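Local coordinates for protein salmonella typhimurium DB7155 bacteriophage DET7 tailspike (Bacteriophage, PDB 2V5I) that probably binds and hydrolyses the O-antigen of its Salmonella host as the trimeric receptor-binding tailspike of phage Det7, at residues Thr96-Phe101 with Ala118-Ser123; Ala361-Arg366 with Ile386-Asp391; Ala471-Leu476 with Trp486-Ala491; Ala540-Ile545 with Arg554-Val559. All blocks are in the same frame, centred on the assembly; numbering follows the deposited sequence.

Interaction 1 (Thr96-Phe101 with Ala118-Ser123); sequences TPWVIF and ATLKQS
Q122 lies across the indole of W98, and its chain can be followed atom by atom. CB sits beside the start of the other segment, 4.0 Å from CG2 of T96. With CG anti to the carbonyl carbon (chi1 -70°), the next methylene is carried over the ring: Q122 CG stands 3.4 Å from the centroid of the six-membered ring of W98, almost on its normal, a CH-pi contact. CD continues over the CE2-CZ2 side, and NE2 ends 3.3 Å from W98 NE1; both nitrogens are donors, so no hydrogen bond joins them. Instead Q122 NE2 reaches, weakly, a water that donates to T96 O. L120 adds its CG obliquely, 3.9 Å from W98 CE3.

The backbones form a short antiparallel pair, V99 and K121 exchanging both hydrogen bonds, with S123 N bonded to P97 O beyond them. At the other end F101 N donates to T119 OG1 at 3.0 Å, a hydroxyl also bonded to V116 O. This two-stranded element belongs to an excursion between coils of the beta-helix. K121, on the V99 face, has its salt bridge with E126. W98 and Q122 probably rely mainly on CH-pi and van der Waals contact.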
loop_
_atom_site.group_PDB
_atom_site.type_symbol
_atom_site.label_atom_id
_atom_site.label_comp_id
_atom_site.label_asym_id
_atom_site.label_seq_id
_atom_site.Cartn_x
_atom_site.Cartn_y
_atom_site.Cartn_z
ATOM N N THR A 96 -6.558 -40.901 9.954
ATOM C CA THR A 96 -7.541 -39.859 9.640
ATOM C C THR A 96 -8.074 -39.408 11.024
ATOM O O THR A 96 -8.766 -40.178 11.699
ATOM C CB THR A 96 -8.685 -40.399 8.774
ATOM O OG1 THR A 96 -8.186 -40.775 7.475
ATOM C CG2 THR A 96 -9.768 -39.393 8.578
ATOM N N PRO A 97 -7.683 -38.224 11.481
ATOM C CA PRO A 97 -7.994 -37.811 12.844
ATOM C C PRO A 97 -9.445 -37.322 13.017
ATOM O O PRO A 97 -10.122 -36.985 12.040
ATOM C CB PRO A 97 -7.022 -36.627 13.048
ATOM C CG PRO A 97 -6.825 -36.121 11.725
ATOM C CD PRO A 97 -6.929 -37.194 10.755
ATOM N N TRP A 98 -9.935 -37.247 14.267
ATOM C CA TRP A 98 -11.166 -36.564 14.596
ATOM C C TRP A 98 -10.867 -35.053 14.599
ATOM O O TRP A 98 -9.930 -34.592 15.253
ATOM C CB TRP A 98 -11.667 -36.935 15.966
ATOM C CG TRP A 98 -12.122 -38.370 16.042
ATOM C CD1 TRP A 98 -11.398 -39.412 16.463
ATOM C CD2 TRP A 98 -13.397 -38.867 15.660
ATOM N NE1 TRP A 98 -12.162 -40.596 16.381
ATOM C CE2 TRP A 98 -13.380 -40.276 15.875
ATOM C CE3 TRP A 98 -14.539 -38.290 15.148
ATOM C CZ2 TRP A 98 -14.468 -41.083 15.598
ATOM C CZ3 TRP A 98 -15.647 -39.129 14.853
ATOM C CH2 TRP A 98 -15.588 -40.491 15.083
ATOM N N VAL A 99 -11.700 -34.301 13.904
ATOM C CA VAL A 99 -11.520 -32.847 13.836
ATOM C C VAL A 99 -12.813 -32.104 14.152
ATOM O O VAL A 99 -13.902 -32.637 13.973
ATOM C CB VAL A 99 -11.017 -32.415 12.434
ATOM C CG1 VAL A 99 -9.704 -33.017 12.168
ATOM C CG2 VAL A 99 -12.014 -32.673 11.345
ATOM N N ILE A 100 -12.672 -30.858 14.632
ATOM C CA ILE A 100 -13.779 -29.922 14.694
ATOM C C ILE A 100 -13.738 -28.944 13.509
ATOM O O ILE A 100 -12.726 -28.850 12.792
ATOM C CB ILE A 100 -13.849 -29.150 16.038
ATOM C CG1 ILE A 100 -12.569 -28.356 16.259
ATOM C CG2 ILE A 100 -14.166 -30.091 17.179
ATOM C CD1 ILE A 100 -12.658 -27.278 17.320
ATOM N N PHE A 101 -14.911 -28.360 13.232
ATOM C CA PHE A 101 -15.132 -27.517 12.083
ATOM C C PHE A 101 -16.057 -26.362 12.459
ATOM O O PHE A 101 -17.255 -26.355 12.118
ATOM C CB PHE A 101 -15.698 -28.340 10.919
ATOM C CG PHE A 101 -15.590 -27.694 9.587
ATOM C CD1 PHE A 101 -14.417 -27.777 8.846
ATOM C CD2 PHE A 101 -16.641 -26.982 9.050
ATOM C CE1 PHE A 101 -14.330 -27.199 7.569
ATOM C CE2 PHE A 101 -16.542 -26.394 7.773
ATOM C CZ PHE A 101 -15.390 -26.517 7.048
ATOM N N ALA A 118 -20.784 -30.794 17.940
ATOM C CA ALA A 118 -21.561 -31.554 16.972
ATOM C C ALA A 118 -20.931 -31.604 15.566
ATOM O O ALA A 118 -21.378 -32.383 14.706
ATOM C CB ALA A 118 -22.960 -30.995 16.874
ATOM N N THR A 119 -19.940 -30.750 15.294
ATOM C CA THR A 119 -19.230 -30.778 14.006
ATOM C C THR A 119 -18.160 -31.878 13.951
ATOM O O THR A 119 -17.569 -32.124 12.887
ATOM C CB THR A 119 -18.513 -29.419 13.695
ATOM O OG1 THR A 119 -17.415 -29.221 14.587
ATOM C CG2 THR A 119 -19.509 -28.268 13.722
ATOM N N LEU A 120 -17.960 -32.560 15.054
ATOM C CA LEU A 120 -16.875 -33.551 15.193
ATOM C C LEU A 120 -17.052 -34.629 14.132
ATOM O O LEU A 120 -18.139 -35.202 13.968
ATOM C CB LEU A 120 -16.845 -34.173 16.590
ATOM C CG LEU A 120 -15.624 -35.033 16.920
ATOM C CD1 LEU A 120 -14.396 -34.166 17.131
ATOM C CD2 LEU A 120 -15.892 -35.888 18.153
ATOM N N LYS A 121 -15.995 -34.855 13.357
ATOM C CA LYS A 121 -15.972 -35.885 12.322
ATOM C C LYS A 121 -14.539 -36.330 12.054
ATOM O O LYS A 121 -13.590 -35.636 12.443
ATOM C CB LYS A 121 -16.623 -35.378 11.027
ATOM C CG LYS A 121 -15.859 -34.231 10.335
ATOM C CD LYS A 121 -16.443 -33.820 8.971
ATOM C CE LYS A 121 -15.712 -32.544 8.467
ATOM N NZ LYS A 121 -15.905 -32.225 6.993
ATOM N N GLN A 122 -14.364 -37.454 11.357
ATOM C CA GLN A 122 -13.026 -37.902 10.944
ATOM C C GLN A 122 -12.727 -37.349 9.544
ATOM O O GLN A 122 -13.526 -37.503 8.606
ATOM C CB GLN A 122 -12.902 -39.448 10.990
ATOM C CG GLN A 122 -12.890 -39.999 12.395
ATOM C CD GLN A 122 -12.819 -41.530 12.471
ATOM O OE1 GLN A 122 -13.456 -42.241 11.675
ATOM N NE2 GLN A 122 -11.973 -42.030 13.371
ATOM N N SER A 123 -11.632 -36.574 9.422
ATOM C CA SER A 123 -11.265 -36.012 8.154
ATOM C C SER A 123 -9.769 -35.714 8.135
ATOM O O SER A 123 -9.208 -35.281 9.138
ATOM C CB SER A 123 -11.989 -34.683 7.882
ATOM O OG SER A 123 -11.620 -34.139 6.609
HETATM O O HOH W 1 -8.997 -41.375 14.119
#

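Interaction 2 (Ala361-Arg366 with Ile386-Asp391); sequences AHTYNR and IIIIGD
I389 lays its CG1 over one face of the H362 imidazole, 4.0 Å from the ring centroid and offset toward the rim, while its CG2 comes close to CD2 and NE2 of the same ring. The two segments lie on neighbouring parallel strands on adjacent coils of the beta-helix characteristic of P22-like tailspikes; the axes of 361-364 and 386-388 are 33° apart. A361 pairs with I388, A361 N donating to I387 O and I389 N to A361 O.

H362, at the centre of an inverse gamma turn, has its ring carried clear of the strand by CG anti to the backbone N (chi1 -165°). There NE2 shares a hydrogen bond of 3.0 Å with Y364 OH, which ties the two aromatic side chains together above I389; H316 also stacks on the imidazole. The Y364 ring runs alongside I389 and passes G390, whose CA lies 3.8 Å from Y364 CD2. On the opposite side of the strand, the buried T363 OG1 has no polar partner and rests 4.0 Å from I388 CG2.

Beyond the paired strands, D391 accepts from N365 N through its backbone O at 2.9 Å and weakly through OD1. I402 of the second subunit packs on N365. One water donates to both N365 OD1 and D391 OD2, at 2.8 and 2.7 Å respectively.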
loop_
_atom_site.group_PDB
_atom_site.type_symbol
_atom_site.label_atom_id
_atom_site.label_comp_id
_atom_site.label_asym_id
_atom_site.label_seq_id
_atom_site.Cartn_x
_atom_site.Cartn_y
_atom_site.Cartn_z
ATOM N N ALA A 361 -2.336 -3.703 20.586
ATOM C CA ALA A 361 -0.942 -3.393 20.618
ATOM C C ALA A 361 -0.566 -3.002 22.028
ATOM O O ALA A 361 -0.829 -1.892 22.483
ATOM C CB ALA A 361 -0.634 -2.240 19.637
ATOM N N HIS A 362 0.140 -3.899 22.698
ATOM C CA HIS A 362 0.664 -3.631 24.021
ATOM C C HIS A 362 2.076 -3.102 23.861
ATOM O O HIS A 362 3.088 -3.755 24.202
ATOM C CB HIS A 362 0.621 -4.909 24.869
ATOM C CG HIS A 362 0.801 -4.646 26.323
ATOM N ND1 HIS A 362 0.219 -5.437 27.286
ATOM C CD2 HIS A 362 1.495 -3.690 26.982
ATOM C CE1 HIS A 362 0.545 -4.969 28.475
ATOM N NE2 HIS A 362 1.306 -3.907 28.324
ATOM N N THR A 363 2.142 -1.880 23.310
ATOM C CA THR A 363 3.352 -1.311 22.778
ATOM C C THR A 363 3.602 0.060 23.363
ATOM O O THR A 363 2.668 0.732 23.841
ATOM C CB THR A 363 3.302 -1.174 21.253
ATOM O OG1 THR A 363 2.130 -0.407 20.897
ATOM C CG2 THR A 363 3.196 -2.557 20.623
ATOM N N TYR A 364 4.877 0.416 23.334
ATOM C CA TYR A 364 5.431 1.649 23.892
ATOM C C TYR A 364 6.373 2.285 22.919
ATOM O O TYR A 364 7.243 1.615 22.383
ATOM C CB TYR A 364 6.209 1.322 25.188
ATOM C CG TYR A 364 5.365 0.588 26.183
ATOM C CD1 TYR A 364 5.165 -0.784 26.066
ATOM C CD2 TYR A 364 4.736 1.255 27.208
ATOM C CE1 TYR A 364 4.361 -1.461 26.924
ATOM C CE2 TYR A 364 3.904 0.564 28.079
ATOM C CZ TYR A 364 3.753 -0.792 27.950
ATOM O OH TYR A 364 2.954 -1.484 28.829
ATOM N N ASN A 365 6.249 3.599 22.695
ATOM C CA ASN A 365 7.153 4.335 21.788
ATOM C C ASN A 365 7.247 3.742 20.386
ATOM O O ASN A 365 8.353 3.651 19.776
ATOM C CB ASN A 365 8.563 4.449 22.382
ATOM C CG ASN A 365 9.457 5.477 21.627
ATOM O OD1 ASN A 365 9.028 6.608 21.363
ATOM N ND2 ASN A 365 10.700 5.094 21.335
ATOM N N ARG A 366 6.061 3.336 19.897
ATOM C CA ARG A 366 5.950 2.788 18.537
ATOM C C ARG A 366 5.103 3.701 17.678
ATOM O O ARG A 366 4.204 4.355 18.164
ATOM C CB ARG A 366 5.280 1.409 18.598
ATOM C CG ARG A 366 5.238 0.622 17.271
ATOM C CD ARG A 366 5.095 -0.899 17.482
ATOM N NE ARG A 366 6.313 -1.466 18.139
ATOM C CZ ARG A 366 6.497 -2.695 18.536
ATOM N NH1 ARG A 366 5.590 -3.594 18.315
ATOM N NH2 ARG A 366 7.655 -2.995 19.120
ATOM N N ILE A 386 -9.835 -1.174 18.599
ATOM C CA ILE A 386 -8.464 -0.807 18.372
ATOM C C ILE A 386 -7.910 -0.434 19.760
ATOM O O ILE A 386 -8.390 0.515 20.370
ATOM C CB ILE A 386 -8.396 0.410 17.410
ATOM C CG1 ILE A 386 -9.018 0.086 16.035
ATOM C CG2 ILE A 386 -6.992 0.923 17.283
ATOM C CD1 ILE A 386 -9.458 1.361 15.258
ATOM N N ILE A 387 -6.898 -1.147 20.240
ATOM C CA ILE A 387 -6.334 -0.960 21.580
ATOM C C ILE A 387 -4.835 -0.737 21.443
ATOM O O ILE A 387 -4.155 -1.507 20.763
ATOM C CB ILE A 387 -6.551 -2.223 22.402
ATOM C CG1 ILE A 387 -8.050 -2.461 22.601
ATOM C CG2 ILE A 387 -5.769 -2.138 23.737
ATOM C CD1 ILE A 387 -8.438 -3.960 22.657
ATOM N N ILE A 388 -4.340 0.367 22.010
ATOM C CA ILE A 388 -2.925 0.631 22.134
ATOM C C ILE A 388 -2.708 0.962 23.600
ATOM O O ILE A 388 -3.352 1.845 24.130
ATOM C CB ILE A 388 -2.436 1.808 21.250
ATOM C CG1 ILE A 388 -2.785 1.555 19.773
ATOM C CG2 ILE A 388 -0.941 2.025 21.436
ATOM C CD1 ILE A 388 -2.451 2.724 18.862
ATOM N N ILE A 389 -1.752 0.295 24.249
ATOM C CA ILE A 389 -1.576 0.451 25.705
ATOM C C ILE A 389 -0.649 1.591 26.084
ATOM O O ILE A 389 -0.987 2.388 26.954
ATOM C CB ILE A 389 -1.004 -0.843 26.317
ATOM C CG1 ILE A 389 -1.954 -2.000 26.078
ATOM C CG2 ILE A 389 -0.695 -0.651 27.809
ATOM C CD1 ILE A 389 -3.348 -1.857 26.705
ATOM N N GLY A 390 0.502 1.691 25.431
ATOM C CA GLY A 390 1.518 2.663 25.784
ATOM C C GLY A 390 1.591 3.927 24.962
ATOM O O GLY A 390 0.608 4.318 24.303
ATOM N N ASP A 391 2.720 4.636 25.076
ATOM C CA ASP A 391 2.902 5.989 24.516
ATOM C C ASP A 391 3.296 5.934 23.042
ATOM O O ASP A 391 4.482 5.931 22.724
ATOM C CB ASP A 391 3.969 6.757 25.292
ATOM C CG ASP A 391 5.338 6.027 25.340
ATOM O OD1 ASP A 391 5.407 4.776 25.536
ATOM O OD2 ASP A 391 6.370 6.727 25.175
HETATM O O HOH W 2 7.440 8.082 23.081
#

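Interaction 3 (Ala471-Leu476 with Trp486-Ala491); sequences ALRSHL and WTELTA
H475 and W486 make an offset stack: the imidazole lies over the six-membered ring of the indole with centroids 3.8 Å apart and planes only 6° from parallel. H475 CB extends the overlap over the five-membered ring as a CH-pi contact. The indole is brought under its neighbour because W486 CG stands between the backbone N and the carbonyl carbon (chi1 62°), while its NE1 gives a hydrogen bond to a water that weakly reaches L476 O.

Polar contacts continue from the imidazole edge. H475 NE2 donates to E488 OE2 over 2.7 Å with an N-H...O angle of 158°; the carboxylate oxygen lies near the ring plane, but the nitrogen meets it from above the carboxylate plane. The same oxygen accepts from a water that is bound in turn by R473 NH1 at 2.6 Å, the direct separation of R473 NH1 and E488 OE2 being 4.2 Å. R473 NE pairs with E455, and E488 OE1 is bonded to S501. This network probably favours the ionised carboxylate.

The backbones form a regular antiparallel hairpin, 470-476 with 485-493, which follows the beta-helix and packs against both other subunits, consistent with the interlocked C-terminal part of P22-like spikes. A471 with T490, R473 with E488, and H475 with W486 are the hydrogen-bonded pairs.

The face of L472, S474, T487 and L489 is mixed. L472 CD1 meets T487 CG2 at 3.9 Å, and L489 of the third subunit packs against both residues. T487 OG1 is hydrogen-bonded to T490 O of that subunit, and S474 OG to its S469.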
loop_
_atom_site.group_PDB
_atom_site.type_symbol
_atom_site.label_atom_id
_atom_site.label_comp_id
_atom_site.label_asym_id
_atom_site.label_seq_id
_atom_site.Cartn_x
_atom_site.Cartn_y
_atom_site.Cartn_z
ATOM N N ALA A 471 -20.734 25.216 18.178
ATOM C CA ALA A 471 -20.616 25.061 16.719
ATOM C C ALA A 471 -20.538 26.386 15.977
ATOM O O ALA A 471 -20.985 27.438 16.462
ATOM C CB ALA A 471 -21.810 24.247 16.157
ATOM N N LEU A 472 -19.944 26.293 14.782
ATOM C CA LEU A 472 -20.050 27.292 13.734
ATOM C C LEU A 472 -20.923 26.621 12.671
ATOM O O LEU A 472 -20.573 25.545 12.193
ATOM C CB LEU A 472 -18.661 27.557 13.157
ATOM C CG LEU A 472 -18.608 28.316 11.841
ATOM C CD1 LEU A 472 -19.053 29.696 12.087
ATOM C CD2 LEU A 472 -17.150 28.260 11.222
ATOM N N ARG A 473 -22.086 27.208 12.364
ATOM C CA ARG A 473 -23.047 26.564 11.475
ATOM C C ARG A 473 -23.565 27.572 10.462
ATOM O O ARG A 473 -23.746 28.755 10.766
ATOM C CB ARG A 473 -24.233 26.056 12.317
ATOM C CG ARG A 473 -23.920 25.270 13.559
ATOM C CD ARG A 473 -25.201 24.555 14.124
ATOM N NE ARG A 473 -25.571 23.429 13.247
ATOM C CZ ARG A 473 -26.761 22.822 13.221
ATOM N NH1 ARG A 473 -27.756 23.205 14.015
ATOM N NH2 ARG A 473 -26.965 21.816 12.369
ATOM N N SER A 474 -23.740 27.115 9.227
ATOM C CA SER A 474 -24.388 27.889 8.164
ATOM C C SER A 474 -25.731 27.204 7.805
ATOM O O SER A 474 -25.813 25.980 7.734
ATOM C CB SER A 474 -23.466 27.913 6.950
ATOM O OG SER A 474 -24.061 28.656 5.909
ATOM N N HIS A 475 -26.762 28.014 7.546
ATOM C CA HIS A 475 -28.129 27.530 7.309
ATOM C C HIS A 475 -28.623 28.254 6.061
ATOM O O HIS A 475 -28.436 29.467 5.938
ATOM C CB HIS A 475 -29.038 27.994 8.426
ATOM C CG HIS A 475 -28.741 27.441 9.777
ATOM N ND1 HIS A 475 -29.513 26.444 10.340
ATOM C CD2 HIS A 475 -27.858 27.818 10.730
ATOM C CE1 HIS A 475 -29.056 26.189 11.563
ATOM N NE2 HIS A 475 -28.045 27.005 11.816
ATOM N N LEU A 476 -29.277 27.554 5.150
ATOM C CA LEU A 476 -29.865 28.283 4.035
ATOM C C LEU A 476 -31.052 29.149 4.448
ATOM O O LEU A 476 -31.789 28.800 5.390
ATOM C CB LEU A 476 -30.188 27.343 2.879
ATOM C CG LEU A 476 -31.264 26.307 2.991
ATOM C CD1 LEU A 476 -32.695 26.900 2.939
ATOM C CD2 LEU A 476 -31.084 25.270 1.851
ATOM N N TRP A 486 -27.488 32.116 6.474
ATOM C CA TRP A 486 -27.147 32.720 7.754
ATOM C C TRP A 486 -26.135 31.889 8.526
ATOM O O TRP A 486 -26.187 30.663 8.452
ATOM C CB TRP A 486 -28.357 33.039 8.601
ATOM C CG TRP A 486 -29.246 31.924 9.044
ATOM C CD1 TRP A 486 -30.291 31.426 8.371
ATOM C CD2 TRP A 486 -29.332 31.373 10.374
ATOM N NE1 TRP A 486 -30.991 30.533 9.130
ATOM C CE2 TRP A 486 -30.393 30.442 10.363
ATOM C CE3 TRP A 486 -28.563 31.508 11.523
ATOM C CZ2 TRP A 486 -30.784 29.736 11.511
ATOM C CZ3 TRP A 486 -28.930 30.797 12.637
ATOM C CH2 TRP A 486 -30.017 29.895 12.622
ATOM N N THR A 487 -25.267 32.583 9.255
ATOM C CA THR A 487 -24.154 31.935 9.997
ATOM C C THR A 487 -24.435 32.135 11.493
ATOM O O THR A 487 -24.838 33.210 11.931
ATOM C CB THR A 487 -22.845 32.578 9.616
ATOM O OG1 THR A 487 -22.633 32.396 8.183
ATOM C CG2 THR A 487 -21.666 31.912 10.291
ATOM N N GLU A 488 -24.155 31.104 12.283
ATOM C CA GLU A 488 -24.283 31.237 13.730
ATOM C C GLU A 488 -23.090 30.635 14.449
ATOM O O GLU A 488 -22.467 29.669 13.990
ATOM C CB GLU A 488 -25.529 30.636 14.291
ATOM C CG GLU A 488 -25.763 29.252 13.952
ATOM C CD GLU A 488 -26.939 28.556 14.685
ATOM O OE1 GLU A 488 -27.685 29.129 15.533
ATOM O OE2 GLU A 488 -27.137 27.359 14.350
ATOM N N LEU A 489 -22.842 31.204 15.633
ATOM C CA LEU A 489 -21.863 30.732 16.584
ATOM C C LEU A 489 -22.692 30.361 17.816
ATOM O O LEU A 489 -23.427 31.199 18.341
ATOM C CB LEU A 489 -20.937 31.911 16.947
ATOM C CG LEU A 489 -19.619 31.681 17.567
ATOM C CD1 LEU A 489 -18.777 30.939 16.542
ATOM C CD2 LEU A 489 -19.071 33.103 17.881
ATOM N N THR A 490 -22.622 29.087 18.206
ATOM C CA THR A 490 -23.449 28.548 19.307
ATOM C C THR A 490 -22.638 27.951 20.439
ATOM O O THR A 490 -21.456 27.617 20.304
ATOM C CB THR A 490 -24.423 27.438 18.806
ATOM O OG1 THR A 490 -23.719 26.212 18.623
ATOM C CG2 THR A 490 -25.131 27.812 17.508
ATOM N N ALA A 491 -23.337 27.799 21.575
ATOM C CA ALA A 491 -22.740 27.230 22.796
ATOM C C ALA A 491 -23.808 26.362 23.491
ATOM O O ALA A 491 -24.996 26.730 23.577
ATOM C CB ALA A 491 -22.284 28.329 23.773
HETATM O O HOH W 3 -28.372 25.360 15.400
HETATM O O HOH W 4 -24.136 31.229 6.220
HETATM O O HOH W 5 -33.452 28.958 8.263
#

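Interaction 4 (Ala540-Ile545 with Arg554-Val559); sequences ALWALI and RMKLSV
The strands 540-545 and 554-556 run antiparallel at 153°, A543 N donating to M555 O at 2.8 Å and M555 N to A543 O in return. Beyond K556 the second segment leaves strand geometry, yet L557 N still donates to L541 O, and S558 N reaches the same oxygen weakly. The hydroxyl of S558 closes the end by accepting from L541 N at 2.9 Å, its OG placed between the backbone N and the carbonyl carbon (chi1 60°).

W542 lies flat across K556. K556 CB is 3.7 Å from the centroid of the six-membered ring and nearly on its normal, a CH-pi contact, and the extended lysine chain follows the indole through CG and CD until CE comes within 3.8 Å of A540 CB. Y535 of the adjoining strand also meets the indole.

These strands are a hairpin of the three-stranded sheet 531-537, 540-546 and 552-556 at the C-terminal end of the chain, probably part of the intertwined domain. On the W542 side, L544 CD1 sits over one face of the R554 guanidinium, 4.1 Å from CZ, and the two side chains run alongside each other. The charged group is fixed further by a salt bridge to D523 and hydrogen bonds to L521 O and the hydroxyl of Y535.

The other face carries A543, M555 and their apolar neighbours. I545 CD1 meets M555 CE at 3.8 Å, the side chains crossing at about a right angle, while L557 CD1 touches both A543 CB and L541 CD2. L557 packs on L541 of the second subunit, and its backbone O binds a sodium ion together with L557 O of both other subunits.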
loop_
_atom_site.group_PDB
_atom_site.type_symbol
_atom_site.label_atom_id
_atom_site.label_comp_id
_atom_site.label_asym_id
_atom_site.label_seq_id
_atom_site.Cartn_x
_atom_site.Cartn_y
_atom_site.Cartn_z
ATOM N N ALA A 540 -35.555 47.400 30.870
ATOM C CA ALA A 540 -34.624 48.257 30.117
ATOM C C ALA A 540 -33.409 47.453 29.704
ATOM O O ALA A 540 -33.045 46.464 30.389
ATOM C CB ALA A 540 -34.165 49.401 30.967
ATOM N N LEU A 541 -32.779 47.904 28.600
ATOM C CA LEU A 541 -31.481 47.361 28.185
ATOM C C LEU A 541 -30.355 48.110 28.865
ATOM O O LEU A 541 -30.252 49.335 28.756
ATOM C CB LEU A 541 -31.335 47.469 26.675
ATOM C CG LEU A 541 -30.129 46.765 26.084
ATOM C CD1 LEU A 541 -30.232 45.231 26.250
ATOM C CD2 LEU A 541 -29.919 47.147 24.588
ATOM N N TRP A 542 -29.483 47.337 29.517
ATOM C CA TRP A 542 -28.286 47.822 30.192
ATOM C C TRP A 542 -27.032 47.140 29.641
ATOM O O TRP A 542 -27.070 46.021 29.117
ATOM C CB TRP A 542 -28.392 47.492 31.664
ATOM C CG TRP A 542 -29.352 48.335 32.446
ATOM C CD1 TRP A 542 -30.731 48.267 32.421
ATOM C CD2 TRP A 542 -29.015 49.374 33.377
ATOM N NE1 TRP A 542 -31.246 49.188 33.300
ATOM C CE2 TRP A 542 -30.221 49.883 33.890
ATOM C CE3 TRP A 542 -27.801 49.917 33.827
ATOM C CZ2 TRP A 542 -30.257 50.904 34.840
ATOM C CZ3 TRP A 542 -27.833 50.937 34.790
ATOM C CH2 TRP A 542 -29.050 51.442 35.241
ATOM N N ALA A 543 -25.906 47.836 29.773
ATOM C CA ALA A 543 -24.579 47.308 29.466
ATOM C C ALA A 543 -23.770 47.218 30.758
ATOM O O ALA A 543 -23.704 48.186 31.536
ATOM C CB ALA A 543 -23.814 48.204 28.473
ATOM N N LEU A 544 -23.120 46.087 30.949
ATOM C CA LEU A 544 -22.078 45.882 31.942
ATOM C C LEU A 544 -20.730 45.934 31.229
ATOM O O LEU A 544 -20.478 45.162 30.320
ATOM C CB LEU A 544 -22.261 44.518 32.619
ATOM C CG LEU A 544 -21.160 44.099 33.621
ATOM C CD1 LEU A 544 -21.046 45.076 34.772
ATOM C CD2 LEU A 544 -21.486 42.688 34.123
ATOM N N ILE A 545 -19.897 46.922 31.599
ATOM C CA ILE A 545 -18.696 47.235 30.855
ATOM C C ILE A 545 -17.493 47.212 31.811
ATOM O O ILE A 545 -17.560 47.792 32.889
ATOM C CB ILE A 545 -18.794 48.627 30.219
ATOM C CG1 ILE A 545 -19.851 48.582 29.119
ATOM C CG2 ILE A 545 -17.438 49.082 29.657
ATOM C CD1 ILE A 545 -20.254 49.867 28.552
ATOM N N ARG A 554 -22.025 50.035 34.979
ATOM C CA ARG A 554 -23.286 49.689 34.370
ATOM C C ARG A 554 -23.906 50.942 33.758
ATOM O O ARG A 554 -24.017 51.994 34.419
ATOM C CB ARG A 554 -24.261 49.117 35.416
ATOM C CG ARG A 554 -23.785 47.808 36.013
ATOM C CD ARG A 554 -24.528 47.412 37.301
ATOM N NE ARG A 554 -23.895 46.231 37.888
ATOM C CZ ARG A 554 -24.125 44.973 37.515
ATOM N NH1 ARG A 554 -25.021 44.683 36.568
ATOM N NH2 ARG A 554 -23.452 43.988 38.119
ATOM N N MET A 555 -24.276 50.828 32.495
ATOM C CA MET A 555 -24.861 51.910 31.717
ATOM C C MET A 555 -26.203 51.520 31.120
ATOM O O MET A 555 -26.325 50.496 30.423
ATOM C CB MET A 555 -23.933 52.267 30.538
ATOM C CG MET A 555 -22.538 52.645 30.953
ATOM S SD MET A 555 -21.577 53.388 29.625
ATOM C CE MET A 555 -19.914 53.283 30.279
ATOM N N LYS A 556 -27.211 52.349 31.364
ATOM C CA LYS A 556 -28.522 52.159 30.777
ATOM C C LYS A 556 -28.568 52.681 29.365
ATOM O O LYS A 556 -28.234 53.836 29.125
ATOM C CB LYS A 556 -29.568 52.846 31.603
ATOM C CG LYS A 556 -30.950 52.523 31.228
ATOM C CD LYS A 556 -31.904 53.234 32.140
ATOM C CE LYS A 556 -33.316 52.960 31.804
ATOM N NZ LYS A 556 -34.171 53.905 32.587
ATOM N N LEU A 557 -28.994 51.823 28.438
ATOM C CA LEU A 557 -28.959 52.136 26.980
ATOM C C LEU A 557 -30.312 52.507 26.402
ATOM O O LEU A 557 -30.382 53.204 25.401
ATOM C CB LEU A 557 -28.385 50.979 26.181
ATOM C CG LEU A 557 -26.988 50.439 26.561
ATOM C CD1 LEU A 557 -26.419 49.546 25.446
ATOM C CD2 LEU A 557 -26.040 51.577 26.846
ATOM N N SER A 558 -31.381 51.966 26.992
ATOM C CA SER A 558 -32.727 52.337 26.531
ATOM C C SER A 558 -33.271 53.477 27.350
ATOM O O SER A 558 -32.671 53.882 28.339
ATOM C CB SER A 558 -33.612 51.121 26.550
ATOM O OG SER A 558 -33.713 50.570 27.837
ATOM N N VAL A 559 -34.393 54.029 26.905
ATOM C CA VAL A 559 -34.961 55.216 27.527
ATOM C C VAL A 559 -36.149 54.746 28.335
ATOM O O VAL A 559 -37.288 54.761 27.846
ATOM C CB VAL A 559 -35.322 56.351 26.495
ATOM C CG1 VAL A 559 -35.926 55.824 25.196
ATOM C CG2 VAL A 559 -36.229 57.429 27.140
ATOM O OXT VAL A 559 -35.953 54.277 29.477
#

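In the fold
The four contacts follow one another along the chain, and none touches another. Interactions 1 and 4 are the farthest apart, their centres about 87 Å from each other on opposite sides of the chain's centre. Interaction 2 belongs to the beta-helix itself, whereas interaction 1 sits on an excursion from it, with centres about 39 Å apart. Interactions 3 and 4 are antiparallel hairpins beyond the helix, about 27 Å apart between centres. Subunit contact also changes along the spike: interaction 1 meets no other chain of the trimer, interaction 2 meets the second subunit, and interactions 3 and 4 meet both. A sodium ion lies about 5 Å from the side chain of L557 in interaction 4 and is bound by L557 O of all three subunits.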